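Local coordinates for maltose-binding protein MalE1 (Thermotoga maritima, PDB 6DTU) that binds maltotetraose in this crystal form and probably serves as the solute-binding component of a maltodextrin uptake system, at residues V14-K19 / M292-L297; V169-E174 / V179-L184; G188-V193 / A356-A361; G262-M267 / D299-S304. One frame throughout, in Å; residues are numbered along the deposited sequence.

Contact 1: residues V14-K19 / M292-L297; sequences VDILQK and MYRIYL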
loop_
_atom_site.group_PDB
_atom_site.type_symbol
_atom_site.label_atom_id
_atom_site.label_comp_id
_atom_site.label_asym_id
_atom_site.label_seq_id
_atom_site.Cartn_x
_atom_site.Cartn_y
_atom_site.Cartn_z
ATOM N N VAL A 14 -5.495 -14.615 1.424
ATOM C CA VAL A 14 -5.349 -16.074 1.416
ATOM C C VAL A 14 -6.709 -16.768 1.400
ATOM O O VAL A 14 -6.941 -17.683 0.605
ATOM C CB VAL A 14 -4.498 -16.551 2.607
ATOM C CG1 VAL A 14 -4.671 -18.058 2.760
ATOM C CG2 VAL A 14 -3.027 -16.145 2.451
ATOM N N ASP A 15 -7.627 -16.352 2.276
ATOM C CA ASP A 15 -8.879 -17.089 2.427
ATOM C C ASP A 15 -9.706 -17.051 1.153
ATOM O O ASP A 15 -10.229 -18.083 0.701
ATOM C CB ASP A 15 -9.710 -16.525 3.583
ATOM C CG ASP A 15 -9.170 -16.886 4.955
ATOM O OD1 ASP A 15 -8.204 -17.671 5.068
ATOM O OD2 ASP A 15 -9.768 -16.399 5.941
ATOM N N ILE A 16 -9.911 -15.855 0.602
ATOM C CA ILE A 16 -10.760 -15.760 -0.578
ATOM C C ILE A 16 -10.122 -16.460 -1.764
ATOM O O ILE A 16 -10.801 -17.175 -2.508
ATOM C CB ILE A 16 -11.179 -14.311 -0.893
ATOM C CG1 ILE A 16 -12.091 -14.299 -2.125
ATOM C CG2 ILE A 16 -9.940 -13.407 -1.072
ATOM C CD1 ILE A 16 -13.324 -15.208 -2.014
ATOM N N LEU A 17 -8.809 -16.306 -1.944
ATOM C CA LEU A 17 -8.149 -16.981 -3.065
ATOM C C LEU A 17 -8.119 -18.496 -2.895
ATOM O O LEU A 17 -8.175 -19.232 -3.892
ATOM C CB LEU A 17 -6.739 -16.429 -3.264
ATOM C CG LEU A 17 -6.640 -14.982 -3.766
ATOM C CD1 LEU A 17 -5.184 -14.532 -3.871
ATOM C CD2 LEU A 17 -7.315 -14.836 -5.092
ATOM N N GLN A 18 -8.031 -18.981 -1.659
ATOM C CA GLN A 18 -8.120 -20.417 -1.417
ATOM C C GLN A 18 -9.463 -20.946 -1.881
ATOM O O GLN A 18 -9.541 -21.982 -2.543
ATOM C CB GLN A 18 -7.972 -20.698 0.084
ATOM C CG GLN A 18 -6.545 -20.875 0.614
ATOM C CD GLN A 18 -6.488 -21.116 2.141
ATOM O OE1 GLN A 18 -7.397 -20.721 2.883
ATOM N NE2 GLN A 18 -5.418 -21.773 2.604
ATOM N N LYS A 19 -10.530 -20.236 -1.539
ATOM C CA LYS A 19 -11.864 -20.684 -1.898
ATOM C C LYS A 19 -12.061 -20.654 -3.408
ATOM O O LYS A 19 -12.584 -21.613 -3.993
ATOM C CB LYS A 19 -12.881 -19.801 -1.183
ATOM C CG LYS A 19 -14.317 -20.189 -1.438
ATOM C CD LYS A 19 -14.660 -21.520 -0.795
ATOM C CE LYS A 19 -16.135 -21.902 -1.014
ATOM N NZ LYS A 19 -16.454 -22.334 -2.421
ATOM N N MET A 292 -14.516 -10.514 -8.652
ATOM C CA MET A 292 -13.897 -9.296 -8.142
ATOM C C MET A 292 -14.661 -8.757 -6.942
ATOM O O MET A 292 -14.056 -8.221 -6.002
ATOM C CB MET A 292 -13.797 -8.272 -9.276
ATOM C CG MET A 292 -12.647 -8.554 -10.211
ATOM S SD MET A 292 -11.116 -8.053 -9.414
ATOM C CE MET A 292 -9.853 -8.626 -10.573
ATOM N N TYR A 293 -15.982 -8.925 -6.935
ATOM C CA TYR A 293 -16.765 -8.490 -5.789
ATOM C C TYR A 293 -16.521 -9.394 -4.586
ATOM O O TYR A 293 -16.385 -8.902 -3.460
ATOM C CB TYR A 293 -18.236 -8.393 -6.201
ATOM C CG TYR A 293 -19.192 -7.880 -5.157
ATOM C CD1 TYR A 293 -18.899 -6.743 -4.436
ATOM C CD2 TYR A 293 -20.445 -8.462 -4.992
ATOM C CE1 TYR A 293 -19.798 -6.235 -3.487
ATOM C CE2 TYR A 293 -21.346 -7.965 -4.063
ATOM C CZ TYR A 293 -21.022 -6.859 -3.322
ATOM O OH TYR A 293 -21.920 -6.367 -2.413
ATOM N N ARG A 294 -16.411 -10.709 -4.817
ATOM C CA ARG A 294 -16.066 -11.634 -3.747
ATOM C C ARG A 294 -14.692 -11.327 -3.167
ATOM O O ARG A 294 -14.498 -11.440 -1.956
ATOM C CB ARG A 294 -16.155 -13.077 -4.228
ATOM C CG ARG A 294 -17.571 -13.476 -4.485
ATOM C CD ARG A 294 -17.637 -14.841 -5.121
ATOM N NE ARG A 294 -17.088 -15.834 -4.228
ATOM C CZ ARG A 294 -16.772 -17.071 -4.582
ATOM N NH1 ARG A 294 -16.955 -17.480 -5.825
ATOM N NH2 ARG A 294 -16.257 -17.894 -3.680
ATOM N N ILE A 295 -13.730 -10.942 -4.016
ATOM C CA ILE A 295 -12.423 -10.508 -3.525
ATOM C C ILE A 295 -12.561 -9.270 -2.648
ATOM O O ILE A 295 -11.971 -9.199 -1.561
ATOM C CB ILE A 295 -11.418 -10.314 -4.684
ATOM C CG1 ILE A 295 -11.024 -11.675 -5.276
ATOM C CG2 ILE A 295 -10.155 -9.578 -4.197
ATOM C CD1 ILE A 295 -10.264 -11.556 -6.565
ATOM N N TYR A 296 -13.344 -8.277 -3.098
ATOM C CA TYR A 296 -13.623 -7.120 -2.247
ATOM C C TYR A 296 -14.214 -7.547 -0.912
ATOM O O TYR A 296 -13.813 -7.055 0.144
ATOM C CB TYR A 296 -14.575 -6.123 -2.935
ATOM C CG TYR A 296 -15.163 -5.143 -1.931
ATOM C CD1 TYR A 296 -14.481 -3.987 -1.574
ATOM C CD2 TYR A 296 -16.383 -5.402 -1.312
ATOM C CE1 TYR A 296 -15.012 -3.103 -0.635
ATOM C CE2 TYR A 296 -16.921 -4.536 -0.421
ATOM C CZ TYR A 296 -16.234 -3.396 -0.054
ATOM O OH TYR A 296 -16.784 -2.553 0.894
ATOM N N LEU A 297 -15.216 -8.422 -0.941
ATOM C CA LEU A 297 -15.848 -8.826 0.316
ATOM C C LEU A 297 -14.856 -9.503 1.245
ATOM O O LEU A 297 -14.955 -9.356 2.469
ATOM C CB LEU A 297 -17.049 -9.730 0.032
ATOM C CG LEU A 297 -18.201 -8.986 -0.640
ATOM C CD1 LEU A 297 -19.283 -9.979 -1.003
ATOM C CD2 LEU A 297 -18.741 -7.895 0.284
#

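Contact 2: residues V169-E174 / V179-L184; sequences VFKQTE and VNDIGL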
loop_
_atom_site.group_PDB
_atom_site.type_symbol
_atom_site.label_atom_id
_atom_site.label_comp_id
_atom_site.label_asym_id
_atom_site.label_seq_id
_atom_site.Cartn_x
_atom_site.Cartn_y
_atom_site.Cartn_z
ATOM N N VAL A 169 8.931 12.191 -4.957
ATOM C CA VAL A 169 9.921 11.148 -5.222
ATOM C C VAL A 169 10.728 11.551 -6.449
ATOM O O VAL A 169 11.866 12.012 -6.330
ATOM C CB VAL A 169 9.280 9.754 -5.396
ATOM C CG1 VAL A 169 10.376 8.680 -5.547
ATOM C CG2 VAL A 169 8.374 9.442 -4.216
ATOM N N PHE A 170 10.132 11.401 -7.628
ATOM C CA PHE A 170 10.723 11.807 -8.891
ATOM C C PHE A 170 9.854 12.918 -9.462
ATOM O O PHE A 170 8.618 12.828 -9.431
ATOM C CB PHE A 170 10.741 10.612 -9.868
ATOM C CG PHE A 170 11.476 9.387 -9.342
ATOM C CD1 PHE A 170 12.765 9.488 -8.870
ATOM C CD2 PHE A 170 10.871 8.138 -9.344
ATOM C CE1 PHE A 170 13.448 8.365 -8.400
ATOM C CE2 PHE A 170 11.538 7.007 -8.858
ATOM C CZ PHE A 170 12.825 7.117 -8.390
ATOM N N LYS A 171 10.493 13.958 -9.990
ATOM C CA LYS A 171 9.748 15.113 -10.466
ATOM C C LYS A 171 8.806 14.709 -11.590
ATOM O O LYS A 171 9.209 14.052 -12.554
ATOM C CB LYS A 171 10.712 16.201 -10.947
ATOM C CG LYS A 171 10.034 17.518 -11.341
ATOM C CD LYS A 171 9.456 18.228 -10.130
ATOM C CE LYS A 171 8.769 19.519 -10.525
ATOM N NZ LYS A 171 8.590 20.415 -9.351
ATOM N N GLN A 172 7.537 15.059 -11.435
ATOM C CA GLN A 172 6.559 14.836 -12.485
ATOM C C GLN A 172 6.737 15.941 -13.519
ATOM O O GLN A 172 6.631 17.125 -13.187
ATOM C CB GLN A 172 5.146 14.866 -11.901
ATOM C CG GLN A 172 4.047 14.561 -12.916
ATOM C CD GLN A 172 4.199 13.182 -13.534
ATOM O OE1 GLN A 172 3.923 12.170 -12.888
ATOM N NE2 GLN A 172 4.652 13.133 -14.786
ATOM N N THR A 173 7.079 15.561 -14.746
ATOM C CA THR A 173 7.223 16.490 -15.860
ATOM C C THR A 173 6.248 16.099 -16.965
ATOM O O THR A 173 5.615 15.041 -16.921
ATOM C CB THR A 173 8.654 16.496 -16.409
ATOM O OG1 THR A 173 8.830 15.391 -17.298
ATOM C CG2 THR A 173 9.664 16.373 -15.279
ATOM N N GLU A 174 6.144 16.963 -17.978
ATOM C CA GLU A 174 5.250 16.687 -19.099
ATOM C C GLU A 174 5.735 15.518 -19.952
ATOM O O GLU A 174 4.958 14.976 -20.745
ATOM C CB GLU A 174 5.082 17.940 -19.969
ATOM C CG GLU A 174 4.205 19.041 -19.346
ATOM C CD GLU A 174 3.992 20.236 -20.270
ATOM O OE1 GLU A 174 4.410 20.145 -21.449
ATOM O OE2 GLU A 174 3.433 21.272 -19.824
ATOM N N VAL A 179 13.692 10.721 -13.099
ATOM C CA VAL A 179 14.361 9.986 -12.030
ATOM C C VAL A 179 15.649 10.650 -11.585
ATOM O O VAL A 179 16.210 10.259 -10.554
ATOM C CB VAL A 179 14.585 8.481 -12.302
ATOM C CG1 VAL A 179 13.254 7.759 -12.548
ATOM C CG2 VAL A 179 15.563 8.274 -13.440
ATOM N N ASN A 180 16.139 11.629 -12.347
ATOM C CA ASN A 180 17.323 12.373 -11.941
ATOM C C ASN A 180 16.991 13.594 -11.103
ATOM O O ASN A 180 17.906 14.292 -10.658
ATOM C CB ASN A 180 18.150 12.774 -13.161
ATOM C CG ASN A 180 18.901 11.610 -13.747
ATOM O OD1 ASN A 180 18.335 10.790 -14.467
ATOM N ND2 ASN A 180 20.187 11.526 -13.440
ATOM N N ASP A 181 15.712 13.850 -10.854
ATOM C CA ASP A 181 15.256 14.988 -10.064
ATOM C C ASP A 181 14.476 14.415 -8.892
ATOM O O ASP A 181 13.288 14.116 -9.009
ATOM C CB ASP A 181 14.432 15.943 -10.925
ATOM C CG ASP A 181 13.943 17.167 -10.161
ATOM O OD1 ASP A 181 13.926 17.162 -8.915
ATOM O OD2 ASP A 181 13.562 18.147 -10.818
ATOM N N ILE A 182 15.153 14.271 -7.760
ATOM C CA ILE A 182 14.579 13.649 -6.573
ATOM C C ILE A 182 14.217 14.742 -5.574
ATOM O O ILE A 182 15.021 15.642 -5.317
ATOM C CB ILE A 182 15.554 12.619 -5.978
ATOM C CG1 ILE A 182 15.820 11.507 -6.992
ATOM C CG2 ILE A 182 15.001 12.012 -4.695
ATOM C CD1 ILE A 182 16.840 10.497 -6.499
ATOM N N GLY A 183 13.000 14.680 -5.015
ATOM C CA GLY A 183 12.554 15.745 -4.128
ATOM C C GLY A 183 12.326 15.340 -2.684
ATOM O O GLY A 183 11.566 15.983 -1.947
ATOM N N LEU A 184 13.001 14.292 -2.248
ATOM C CA LEU A 184 12.806 13.774 -0.905
ATOM C C LEU A 184 13.675 14.468 0.134
ATOM O O LEU A 184 13.685 14.041 1.294
ATOM C CB LEU A 184 13.039 12.262 -0.895
ATOM C CG LEU A 184 12.043 11.522 -1.777
ATOM C CD1 LEU A 184 12.476 10.073 -1.892
ATOM C CD2 LEU A 184 10.646 11.615 -1.203
#

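Contact 3: residues G188-V193 / A356-A361; sequences GAIKGV and ATVEEA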
loop_
_atom_site.group_PDB
_atom_site.type_symbol
_atom_site.label_atom_id
_atom_site.label_comp_id
_atom_site.label_asym_id
_atom_site.label_seq_id
_atom_site.Cartn_x
_atom_site.Cartn_y
_atom_site.Cartn_z
ATOM N N GLY A 188 10.050 21.109 1.361
ATOM C CA GLY A 188 8.793 20.492 1.739
ATOM C C GLY A 188 8.989 19.154 2.422
ATOM O O GLY A 188 8.320 18.853 3.413
ATOM N N ALA A 189 9.891 18.322 1.893
ATOM C CA ALA A 189 10.163 17.051 2.544
ATOM C C ALA A 189 10.681 17.281 3.949
ATOM O O ALA A 189 10.305 16.572 4.890
ATOM C CB ALA A 189 11.196 16.267 1.736
ATOM N N ILE A 190 11.537 18.290 4.105
ATOM C CA ILE A 190 12.105 18.595 5.411
ATOM C C ILE A 190 11.020 19.030 6.379
ATOM O O ILE A 190 10.988 18.583 7.529
ATOM C CB ILE A 190 13.221 19.640 5.268
ATOM C CG1 ILE A 190 14.420 18.995 4.577
ATOM C CG2 ILE A 190 13.587 20.224 6.635
ATOM C CD1 ILE A 190 15.512 19.976 4.145
ATOM N N LYS A 191 10.090 19.873 5.920
ATOM C CA LYS A 191 9.002 20.315 6.786
ATOM C C LYS A 191 8.098 19.146 7.177
ATOM O O LYS A 191 7.649 19.051 8.329
ATOM C CB LYS A 191 8.197 21.408 6.080
ATOM C CG LYS A 191 7.250 22.162 6.998
ATOM C CD LYS A 191 6.851 23.508 6.402
ATOM C CE LYS A 191 6.107 24.361 7.434
ATOM N NZ LYS A 191 5.321 25.431 6.759
ATOM N N GLY A 192 7.860 18.226 6.241
ATOM C CA GLY A 192 7.045 17.062 6.548
ATOM C C GLY A 192 7.702 16.122 7.540
ATOM O O GLY A 192 7.043 15.584 8.432
ATOM N N VAL A 193 9.005 15.882 7.387
ATOM C CA VAL A 193 9.687 15.021 8.350
ATOM C C VAL A 193 9.881 15.748 9.678
ATOM O O VAL A 193 9.958 15.114 10.738
ATOM C CB VAL A 193 11.001 14.496 7.737
ATOM C CG1 VAL A 193 11.770 13.626 8.719
ATOM C CG2 VAL A 193 10.703 13.672 6.471
ATOM N N ALA A 356 20.231 11.992 13.973
ATOM C CA ALA A 356 20.638 12.951 12.961
ATOM C C ALA A 356 19.532 13.987 12.827
ATOM O O ALA A 356 18.374 13.735 13.179
ATOM C CB ALA A 356 20.896 12.270 11.605
ATOM N N THR A 357 19.906 15.169 12.339
ATOM C CA THR A 357 18.903 16.166 12.021
ATOM C C THR A 357 18.097 15.701 10.818
ATOM O O THR A 357 18.490 14.790 10.082
ATOM C CB THR A 357 19.547 17.512 11.689
ATOM O OG1 THR A 357 20.224 17.424 10.421
ATOM C CG2 THR A 357 20.529 17.922 12.778
ATOM N N VAL A 358 16.932 16.320 10.640
ATOM C CA VAL A 358 16.095 15.963 9.497
ATOM C C VAL A 358 16.824 16.260 8.196
ATOM O O VAL A 358 16.819 15.449 7.263
ATOM C CB VAL A 358 14.734 16.681 9.571
ATOM C CG1 VAL A 358 13.962 16.523 8.256
ATOM C CG2 VAL A 358 13.923 16.142 10.730
ATOM N N GLU A 359 17.486 17.416 8.127
ATOM C CA GLU A 359 18.112 17.848 6.885
ATOM C C GLU A 359 19.266 16.933 6.510
ATOM O O GLU A 359 19.444 16.597 5.333
ATOM C CB GLU A 359 18.620 19.281 7.052
ATOM C CG GLU A 359 17.516 20.312 7.246
ATOM C CD GLU A 359 17.271 20.720 8.705
ATOM O OE1 GLU A 359 17.476 19.911 9.648
ATOM O OE2 GLU A 359 16.837 21.874 8.889
ATOM N N GLU A 360 20.067 16.530 7.498
ATOM C CA GLU A 360 21.168 15.613 7.240
ATOM C C GLU A 360 20.655 14.241 6.843
ATOM O O GLU A 360 21.201 13.606 5.936
ATOM C CB GLU A 360 22.041 15.491 8.480
ATOM C CG GLU A 360 23.337 14.716 8.253
ATOM C CD GLU A 360 24.369 15.471 7.409
ATOM O OE1 GLU A 360 24.124 16.640 7.017
ATOM O OE2 GLU A 360 25.442 14.885 7.139
ATOM N N ALA A 361 19.620 13.754 7.525
ATOM C CA ALA A 361 19.153 12.404 7.241
ATOM C C ALA A 361 18.592 12.320 5.833
ATOM O O ALA A 361 18.871 11.366 5.098
ATOM C CB ALA A 361 18.114 11.978 8.270
#

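Contact 4: residues G262-M267 / D299-S304; sequences GVQGFM and DPRLPS. With GLC (alpha-D-glucopyranose), chain C.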
loop_
_atom_site.group_PDB
_atom_site.type_symbol
_atom_site.label_atom_id
_atom_site.label_comp_id
_atom_site.label_asym_id
_atom_site.label_seq_id
_atom_site.Cartn_x
_atom_site.Cartn_y
_atom_site.Cartn_z
ATOM N N GLY A 262 -1.898 3.422 -4.184
ATOM C CA GLY A 262 -1.394 2.146 -4.663
ATOM C C GLY A 262 -2.491 1.362 -5.358
ATOM O O GLY A 262 -3.669 1.523 -5.051
ATOM N N VAL A 263 -2.096 0.522 -6.312
ATOM C CA VAL A 263 -3.020 -0.396 -6.971
ATOM C C VAL A 263 -2.514 -1.808 -6.717
ATOM O O VAL A 263 -1.314 -2.068 -6.846
ATOM C CB VAL A 263 -3.173 -0.090 -8.476
ATOM C CG1 VAL A 263 -4.265 -0.952 -9.065
ATOM C CG2 VAL A 263 -3.497 1.396 -8.678
ATOM N N GLN A 264 -3.407 -2.697 -6.283
ATOM C CA GLN A 264 -3.078 -4.090 -5.987
ATOM C C GLN A 264 -3.602 -4.949 -7.127
ATOM O O GLN A 264 -4.674 -4.667 -7.675
ATOM C CB GLN A 264 -3.754 -4.539 -4.682
ATOM C CG GLN A 264 -3.275 -3.820 -3.425
ATOM C CD GLN A 264 -1.945 -4.346 -2.938
ATOM O OE1 GLN A 264 -1.624 -5.527 -3.101
ATOM N NE2 GLN A 264 -1.160 -3.475 -2.320
ATOM N N GLY A 265 -2.832 -5.966 -7.513
ATOM C CA GLY A 265 -3.187 -6.778 -8.662
ATOM C C GLY A 265 -2.425 -8.084 -8.724
ATOM O O GLY A 265 -1.567 -8.387 -7.894
ATOM N N PHE A 266 -2.772 -8.855 -9.744
ATOM C CA PHE A 266 -2.250 -10.192 -9.976
ATOM C C PHE A 266 -1.260 -10.136 -11.132
ATOM O O PHE A 266 -1.608 -9.683 -12.229
ATOM C CB PHE A 266 -3.400 -11.131 -10.354
ATOM C CG PHE A 266 -4.447 -11.312 -9.273
ATOM C CD1 PHE A 266 -4.402 -12.427 -8.431
ATOM C CD2 PHE A 266 -5.483 -10.391 -9.100
ATOM C CE1 PHE A 266 -5.368 -12.620 -7.411
ATOM C CE2 PHE A 266 -6.448 -10.572 -8.075
ATOM C CZ PHE A 266 -6.385 -11.689 -7.237
ATOM N N MET A 267 -0.050 -10.643 -10.901
ATOM C CA MET A 267 1.008 -10.671 -11.904
ATOM C C MET A 267 1.412 -12.114 -12.166
ATOM O O MET A 267 1.351 -12.945 -11.269
ATOM C CB MET A 267 2.204 -9.890 -11.427
ATOM C CG MET A 267 1.920 -8.410 -11.397
ATOM S SD MET A 267 2.983 -7.504 -10.273
ATOM C CE MET A 267 2.210 -7.824 -8.682
ATOM N N ASP A 299 -11.486 -8.912 1.085
ATOM C CA ASP A 299 -10.321 -8.042 1.258
ATOM C C ASP A 299 -10.746 -6.651 0.805
ATOM O O ASP A 299 -10.405 -6.218 -0.306
ATOM C CB ASP A 299 -9.151 -8.571 0.412
ATOM C CG ASP A 299 -7.923 -7.694 0.455
ATOM O OD1 ASP A 299 -7.851 -6.786 1.303
ATOM O OD2 ASP A 299 -7.004 -7.930 -0.371
ATOM N N PRO A 300 -11.485 -5.920 1.630
ATOM C CA PRO A 300 -12.167 -4.703 1.144
ATOM C C PRO A 300 -11.261 -3.486 1.017
ATOM O O PRO A 300 -10.850 -2.877 2.014
ATOM C CB PRO A 300 -13.290 -4.491 2.171
ATOM C CG PRO A 300 -12.772 -5.099 3.424
ATOM C CD PRO A 300 -11.943 -6.291 2.995
ATOM N N ARG A 301 -10.979 -3.108 -0.233
ATOM C CA ARG A 301 -10.255 -1.876 -0.556
ATOM C C ARG A 301 -11.125 -1.028 -1.497
ATOM O O ARG A 301 -12.332 -0.906 -1.244
ATOM C CB ARG A 301 -8.853 -2.207 -1.102
ATOM C CG ARG A 301 -8.134 -3.199 -0.189
ATOM C CD ARG A 301 -6.720 -3.540 -0.614
ATOM N NE ARG A 301 -6.244 -4.755 0.059
ATOM C CZ ARG A 301 -4.972 -5.053 0.305
ATOM N NH1 ARG A 301 -3.977 -4.207 -0.019
ATOM N NH2 ARG A 301 -4.703 -6.229 0.878
ATOM N N LEU A 302 -10.569 -0.458 -2.579
ATOM C CA LEU A 302 -11.359 0.351 -3.515
ATOM C C LEU A 302 -11.369 -0.362 -4.869
ATOM O O LEU A 302 -10.400 -0.242 -5.630
ATOM C CB LEU A 302 -10.767 1.767 -3.645
ATOM C CG LEU A 302 -10.648 2.592 -2.352
ATOM C CD1 LEU A 302 -9.952 3.925 -2.568
ATOM C CD2 LEU A 302 -11.987 2.822 -1.719
ATOM N N PRO A 303 -12.433 -1.098 -5.228
ATOM C CA PRO A 303 -12.363 -1.981 -6.410
ATOM C C PRO A 303 -11.980 -1.287 -7.709
ATOM O O PRO A 303 -12.442 -0.189 -8.005
ATOM C CB PRO A 303 -13.764 -2.600 -6.477
ATOM C CG PRO A 303 -14.182 -2.653 -5.006
ATOM C CD PRO A 303 -13.631 -1.366 -4.412
ATOM N N SER A 304 -11.108 -1.950 -8.480
ATOM C CA SER A 304 -10.654 -1.445 -9.774
ATOM C C SER A 304 -11.556 -1.818 -10.933
ATOM O O SER A 304 -11.457 -1.192 -11.995
ATOM C CB SER A 304 -9.216 -1.879 -10.065
ATOM O OG SER A 304 -8.318 -1.267 -9.159
HETATM C C1 GLC C . -0.919 -6.600 4.028
HETATM C C2 GLC C . -1.515 -5.971 2.832
HETATM C C3 GLC C . -0.557 -5.099 2.130
HETATM C C4 GLC C . -0.019 -4.048 3.038
HETATM C C5 GLC C . 0.711 -4.702 4.241
HETATM C C6 GLC C . 1.076 -3.799 5.245
HETATM O O1 GLC C . 0.094 -7.476 3.650
HETATM O O2 GLC C . -1.962 -7.057 1.958
HETATM O O3 GLC C . -1.287 -4.495 1.001
HETATM O O4 GLC C . 0.925 -3.212 2.316
HETATM O O5 GLC C . -0.346 -5.598 4.906
HETATM O O6 GLC C . 1.861 -4.491 6.221
#

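Contact 1: residues V14-K19 / M292-L297
Lys19 and Arg294 reach from their two helices to a single carboxylate oxygen, OE2 of Glu23, which takes one salt bridge from Lys19 NZ and another from Arg294 NH2. Sharing this acceptor gathers the two cations round one carboxylate, Lys19 NZ lying 4.6 Å from Arg294 NH2. The two side chains also touch through carbon: Lys19 CG sits at the edge of the Arg294 guanidinium, in its plane, 3.7 Å from NH2. Apolar packing falls to Ile16. With CG1 swung opposite its own backbone N (chi1 -179°), the longer branch of Ile16 lies against the backbone of 292-297, CG1 being 3.7 Å from Arg294 O. Its end, CD1, comes within 4.2 Å of Arg294 CB, and CG1 meets Ile295 CG1 at the same 4.2 Å. Were this residue an alanine, the CG1-CD1 branch would be missing and a gap would probably open beside the Arg294 carbonyl and Ile295. Away from the charged groups, Leu17 packs on Val34 and Ile295 on Tyr106, both strand residues of one mixed sheet. The axes of segments 14-19 and 292-297 approach to 9.5 Å, their N-to-C directions 147° apart. This is a near-antiparallel pair of helices packed on the same face of a sheet, as in the alpha/beta lobes of periplasmic binding proteins.

Contact 2: residues V169-E174 / V179-L184
Lys171 and Gly183 donate the two backbone hydrogen bonds that join these segments: Lys171 N to Asp181 O at 3.0 Å and Gly183 N to Val169 O at 3.2 Å. They flank Phe170 and Ile182, an antiparallel non-hydrogen-bonded pair. Two CA-H...O contacts reach the same two carbonyl oxygens, the shorter from Ile182 CA to Val169 O at 3.2 Å. Strand 168-173 is the middle one of a small three-stranded antiparallel sheet: 176-178 returns along one edge, Lys171 pairing there with Asp178 through backbone hydrogen bonding, and after a corner at 179 and 180 the chain comes back as 181-183 on the other.

Of the aromatic contacts, the main one is a CH-pi interaction. Val179 CG1 stands 3.9 Å from the centroid of the Phe170 ring and only 5° off its normal. Val169 CG1 lies over the opposite face, clamping the ring between two methyl groups, while Ile182 CG1 touches its edge, 4.1 Å from Phe170 CD1. Helix 358-374 adds Ile373 against Phe170, with Val366 and Ile369 against Ile182.

Polar side chains meet less directly. Lys171 and Asp181 each hold CG anti to their own backbone N (chi1 -174° and -179°) and run alongside each other, pointing the same way, with Lys171 CB 3.5 Å from Asp181 OD2. Their charged ends do not pair, since Lys171 NZ is 5.7 Å from Asp181 OD2; instead Asp181 OD1 is hydrogen-bonded to the hydroxyl of Tyr168.

Contact 3: residues G188-V193 / A356-A361
Ile190 and Val193 meet Val358 and Glu359 in a small, buried helix-helix contact, where helix 187-201 lies against the first turn of helix 358-374. The central piece is Val358 CG1. Thrown out opposite its backbone N (chi1 169°), this methyl group fits against residues one turn apart: it is 3.6 Å from Val193 CB, 3.7 Å from Ile190 O and 4.1 Å from Ile190 CG2. The other methyl group, Val358 CG2, approaches Val193 CG1 at 3.9 Å. Glu359 contributes only its aliphatic part, crossing Ile190 at about a right angle with CG 3.7 Å from Ile190 CD1. The chain then bends at chi2, and its OE1 makes a long, weak ion pair with Lys194 NZ. Val358 opens the helix right after its N-cap, Thr357, whose OG1 accepts from Glu360 N at 3.1 Å in a fairly straight bond (162°). Further along the same helix, Leu362 extends the apolar surface onto Ala189, Ile190 and Val193. Helix 341-352 joins from another side, placing Val351 on both Val193 and Val358, and Ile162 of helix 155-164 packs on Ala189 and Val193.

Contact 4: residues G262-M267 / D299-S304
Gln264 and Arg301 meet beside a bound glucose unit, Gln264 CG lying 3.5 Å from Arg301 NH1 with the amide and guanidinium planes 44° apart. Arg301 grips the sugar with two nitrogens: NH1 donates to glucose O3 at 2.9 Å and NH2 to glucose O2 at 3.1 Å, both bonds nearly straight. Its side chain, extended from CG to NE (chi2 -177°, chi3 -164°), carries the guanidinium out to the sugar. Ser10 OG also bonds to this glucose, and Gln264 touches another. In the next shell, Asp299 takes the guanidinium from the side. Its OD1 accepts from Arg301 NE at 2.9 Å and from Arg301 NH2 at 3.2 Å, which fixes the rotation of the group. Glu109 joins both segments, with OE1 in a salt bridge to Arg301 NH1 and OE2 hydrogen-bonded to Gln264 NE2. Farther out, the Tyr106 hydroxyl holds Asp299 OD2. With a leucine in place of Arg301, glucose O2 and O3 would probably be left without these donors and the carboxylates of Asp299 and Glu109 without their charged mate. Two acids around one arginine probably keep it charged, so that neighbouring sugar hydroxyls are likely met by a well-oriented, positively charged pair of donors.

How the contacts relate
From the N terminus, 14-19 opens contact 1, which closes only at 292-297 after most of the chain has passed. Contact 2 opens and closes within that span, a short loop between two paired strands with 176-178 intervening in sequence. The chain runs straight on to 188-193, which opens contact 3, and Leu184 O of contact 2 touches Ala189 CB there. Contact 4 starts at 262-267 and closes at 299-304, crossing contact 1 while lying wholly within the span of contact 3. Contact 3 closes last, at 356-361, so it crosses contact 1 too. Contacts 1 and 4 share one lobe, Leu17 and Ile295 both packing on Phe266; contacts 2 and 3 belong to the other.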